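Local coordinates for protein separin (Saccharomyces cerevisiae, PDB 5U1T) that cleaves the Scc1 subunit of cohesin as a caspase-like cysteine protease at the onset of anaphase, letting the chromosomes segregate, and is held inactive by securin until then, at residues L101-E104 with F108-H111; L93-I98 with H111-I116. All coordinates share one frame; numbering follows the deposited sequence.

Contact 1: residues L101-E104 with F108-H111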
# COMPACT_ATOMS: atom_id res chain seq x y z
N LEU A 101 46.03 33.53 16.04
CA LEU A 101 44.64 33.88 16.31
C LEU A 101 43.85 33.99 15.01
O LEU A 101 42.69 33.51 14.90
CB LEU A 101 44.57 35.19 17.11
CG LEU A 101 43.19 35.69 17.60
CD1 LEU A 101 43.31 36.54 18.86
CD2 LEU A 101 42.42 36.45 16.50
N PHE A 102 44.46 34.64 14.03
CA PHE A 102 43.80 34.89 12.76
C PHE A 102 43.63 33.61 11.96
O PHE A 102 42.58 33.37 11.39
CB PHE A 102 44.58 35.89 11.95
CG PHE A 102 43.90 36.28 10.68
CD1 PHE A 102 43.01 37.34 10.65
CD2 PHE A 102 44.17 35.61 9.49
CE1 PHE A 102 42.40 37.71 9.47
CE2 PHE A 102 43.56 35.98 8.31
CZ PHE A 102 42.68 37.03 8.30
N ASN A 103 44.68 32.79 11.93
CA ASN A 103 44.67 31.58 11.13
C ASN A 103 43.64 30.57 11.63
O ASN A 103 43.05 29.85 10.84
CB ASN A 103 46.06 30.96 11.10
CG ASN A 103 46.98 31.66 10.14
OD1 ASN A 103 46.54 32.41 9.27
ND2 ASN A 103 48.26 31.42 10.29
N GLU A 104 43.40 30.58 12.93
CA GLU A 104 42.49 29.66 13.56
C GLU A 104 41.04 30.07 13.40
O GLU A 104 40.17 29.39 13.88
CB GLU A 104 42.80 29.54 15.04
CG GLU A 104 44.15 28.98 15.35
CD GLU A 104 44.19 27.48 15.28
OE1 GLU A 104 44.40 26.94 14.18
OE2 GLU A 104 43.99 26.81 16.31
N PHE A 108 41.04 32.37 4.90
CA PHE A 108 42.34 32.94 4.54
C PHE A 108 43.36 32.69 5.62
O PHE A 108 43.01 32.58 6.79
CB PHE A 108 42.19 34.44 4.26
CG PHE A 108 40.93 34.78 3.51
CD1 PHE A 108 40.90 34.73 2.12
CD2 PHE A 108 39.75 35.08 4.19
CE1 PHE A 108 39.73 35.02 1.44
CE2 PHE A 108 38.62 35.38 3.52
CZ PHE A 108 38.61 35.34 2.14
N GLN A 109 44.62 32.59 5.22
CA GLN A 109 45.70 32.32 6.16
C GLN A 109 46.71 33.43 6.09
O GLN A 109 46.86 34.08 5.06
CB GLN A 109 46.34 30.97 5.86
CG GLN A 109 45.40 29.81 6.09
CD GLN A 109 45.04 29.64 7.55
OE1 GLN A 109 43.93 29.99 7.99
NE2 GLN A 109 45.99 29.10 8.32
N ALA A 110 47.40 33.69 7.19
CA ALA A 110 48.41 34.74 7.21
C ALA A 110 49.74 34.14 7.60
O ALA A 110 49.80 33.20 8.41
CB ALA A 110 48.01 35.86 8.17
N HIS A 111 50.82 34.66 7.02
CA HIS A 111 52.12 34.24 7.49
C HIS A 111 53.06 35.43 7.62
O HIS A 111 54.28 35.30 7.57
CB HIS A 111 52.70 33.15 6.59
CG HIS A 111 52.54 33.41 5.13
ND1 HIS A 111 51.56 32.80 4.37
CD2 HIS A 111 53.26 34.18 4.27
CE1 HIS A 111 51.66 33.20 3.11
NE2 HIS A 111 52.69 34.05 3.03

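Contact 2: residues L93-I98 with H111-I116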
# COMPACT_ATOMS: atom_id res chain seq x y z
N LEU A 93 56.86 37.00 20.13
CA LEU A 93 55.84 36.06 20.46
C LEU A 93 54.47 36.63 20.24
O LEU A 93 53.58 35.93 19.82
CB LEU A 93 55.98 35.71 21.92
CG LEU A 93 56.22 34.26 22.25
CD1 LEU A 93 56.41 34.15 23.73
CD2 LEU A 93 55.01 33.49 21.83
N ALA A 94 54.29 37.89 20.53
CA ALA A 94 53.01 38.51 20.39
C ALA A 94 52.63 38.53 18.96
O ALA A 94 51.51 38.32 18.62
CB ALA A 94 53.05 39.91 20.94
N SER A 95 53.58 38.83 18.12
CA SER A 95 53.37 38.89 16.68
C SER A 95 52.86 37.55 16.11
O SER A 95 51.88 37.51 15.35
CB SER A 95 54.67 39.30 16.00
OG SER A 95 54.45 39.62 14.64
N SER A 96 53.49 36.45 16.48
CA SER A 96 53.08 35.21 15.87
C SER A 96 51.80 34.70 16.55
O SER A 96 51.06 33.91 15.95
CB SER A 96 54.22 34.19 15.90
OG SER A 96 54.60 33.91 17.21
N GLU A 97 51.52 35.18 17.76
CA GLU A 97 50.23 34.93 18.40
C GLU A 97 49.06 35.57 17.65
O GLU A 97 47.97 34.99 17.60
CB GLU A 97 50.22 35.44 19.84
CG GLU A 97 50.86 34.51 20.82
CD GLU A 97 50.09 33.23 20.96
OE1 GLU A 97 48.88 33.22 20.63
OE2 GLU A 97 50.70 32.24 21.41
N ILE A 98 49.28 36.76 17.08
CA ILE A 98 48.29 37.46 16.27
C ILE A 98 47.94 36.63 15.04
O ILE A 98 46.77 36.35 14.75
CB ILE A 98 48.81 38.86 15.84
CG1 ILE A 98 48.79 39.85 17.02
CG2 ILE A 98 48.05 39.40 14.64
CD1 ILE A 98 48.99 41.29 16.62
N HIS A 111 50.82 34.66 7.02
CA HIS A 111 52.12 34.24 7.49
C HIS A 111 53.06 35.43 7.62
O HIS A 111 54.28 35.30 7.57
CB HIS A 111 52.70 33.15 6.59
CG HIS A 111 52.54 33.41 5.13
ND1 HIS A 111 51.56 32.80 4.37
CD2 HIS A 111 53.26 34.18 4.27
CE1 HIS A 111 51.66 33.20 3.11
NE2 HIS A 111 52.69 34.05 3.03
N SER A 112 52.45 36.60 7.81
CA SER A 112 53.14 37.83 8.19
C SER A 112 52.12 38.81 8.75
O SER A 112 50.90 38.63 8.59
CB SER A 112 53.87 38.45 6.99
OG SER A 112 52.99 39.09 6.09
N LEU A 113 52.60 39.87 9.40
CA LEU A 113 51.68 40.87 9.93
C LEU A 113 51.04 41.63 8.78
O LEU A 113 49.97 42.21 8.92
CB LEU A 113 52.41 41.81 10.89
CG LEU A 113 52.73 41.24 12.27
CD1 LEU A 113 53.26 42.36 13.20
CD2 LEU A 113 51.50 40.56 12.88
N LYS A 114 51.68 41.60 7.62
CA LYS A 114 51.19 42.32 6.46
C LYS A 114 49.88 41.70 5.99
O LYS A 114 48.99 42.40 5.50
CB LYS A 114 52.25 42.31 5.35
CG LYS A 114 51.77 42.64 3.95
CD LYS A 114 52.22 41.53 3.02
CE LYS A 114 51.83 41.78 1.58
NZ LYS A 114 52.16 40.57 0.76
N ASN A 115 49.77 40.39 6.16
CA ASN A 115 48.57 39.65 5.79
C ASN A 115 47.38 39.97 6.73
O ASN A 115 46.24 40.08 6.28
CB ASN A 115 48.86 38.14 5.80
CG ASN A 115 49.82 37.69 4.68
OD1 ASN A 115 49.83 38.25 3.57
ND2 ASN A 115 50.61 36.66 4.96
N ILE A 116 47.66 40.13 8.02
CA ILE A 116 46.71 40.65 9.00
C ILE A 116 46.18 42.02 8.58
O ILE A 116 44.97 42.21 8.43
CB ILE A 116 47.35 40.76 10.40
CG1 ILE A 116 47.84 39.39 10.87
CG2 ILE A 116 46.41 41.42 11.40
CD1 ILE A 116 46.83 38.26 10.73

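Contact 1: residues L101-E104 with F108-H111
Two hydrogen bonds join the side-chain amide of N103, in the last turn of helix 91-103, to the backbone of A110 in the extended loop that follows. N103 OD1 accepts from A110 N at 2.6 Å, with an N-H...O angle of 164°; the donor lies in the carbonyl plane, on a lone pair. In return N103 ND2 donates a hydrogen bond to A110 O at 3.0 Å, and that acceptor lies close to the amide plane. One flat group thus serves both the N-H and the C=O of a single residue, much as a neighbouring strand would. The torsions aim it there: CG stands beside the backbone N (chi1 -79°), and a small chi2 turns both ends of the amide to the loop.

The amide of Q109 lies across that of N103, the two planes 32° apart. Apolar contact comes from F102; its CD2 rests 4.1 Å from A110 CB, and its CE2 approaches F108 O at 3.8 Å.

Because the amide is held at both its oxygen and its nitrogen, a turn about chi2 would probably break both bonds. The pairing therefore fixes the amide and satisfies both backbone polar groups of A110, a buried residue, where no regular secondary structure does so.

Contact 2: residues L93-I98 with H111-I116
Two helices successive in the chain, within the helical domain of separin, pack here: the first half of helix 91-103 against the first turn of the short helix 113-117. The contact is mainly between side chains: no hydrogen bond crosses it, the closest pair of CA atoms, S95 and L113, is 7.2 Å apart, and the buried surface sums to 178 Å².

L113 reaches across with its forked end. Its CD1 and CG both lie 3.3 Å from S95 OG, so the serine oxygen meets the base of the fork, while CD2 turns to I98, with 4.0 Å to I98 CG2. The side chains of I98 and L113 cross at about a right angle. I98 CG2, set anti to the backbone N by a chi1 of -74°, is the branch turned to helix 113-117, and it also meets I116 CG1 at 3.8 Å; this one methyl therefore bridges two residues a turn apart on the facing helix. Replacing L113 with an alanine would probably open a gap between S95 and I98 and leave I98 CG2 packed against I116 alone within this contact.

S112 is the N-cap of helix 113-117: its OG takes weak bonds from K114 N, at 3.2 Å, and from N115 N.

Other helices complete the surroundings. I98 also packs on I82 of helix 69-87 and on L132, L135 and I139 of helix 129-142, whereas L113 touches Y149 of helix 146-158, which places the contact in a buried junction of several helices.

Overall arrangement
Following the chain from the N terminus, helices 48-64 and 69-87 precede helix 91-103, which supplies one side of both contacts: 93-98 to contact 2, then 101-104 to contact 1. After the three residues between the segments of contact 1, 108-111 runs back past the helix end and closes that short loop; 111-116 then closes the wider loop of contact 2, so the smaller closure falls within the larger. The two share H111, and their centres lie about 8 Å apart. They also touch directly, I116 CD1 packing 3.5 Å from F102 CB. Together they tie helix 113-117 and its lead-in to helix 91-103, away from the catalytic cysteine inferred by similarity.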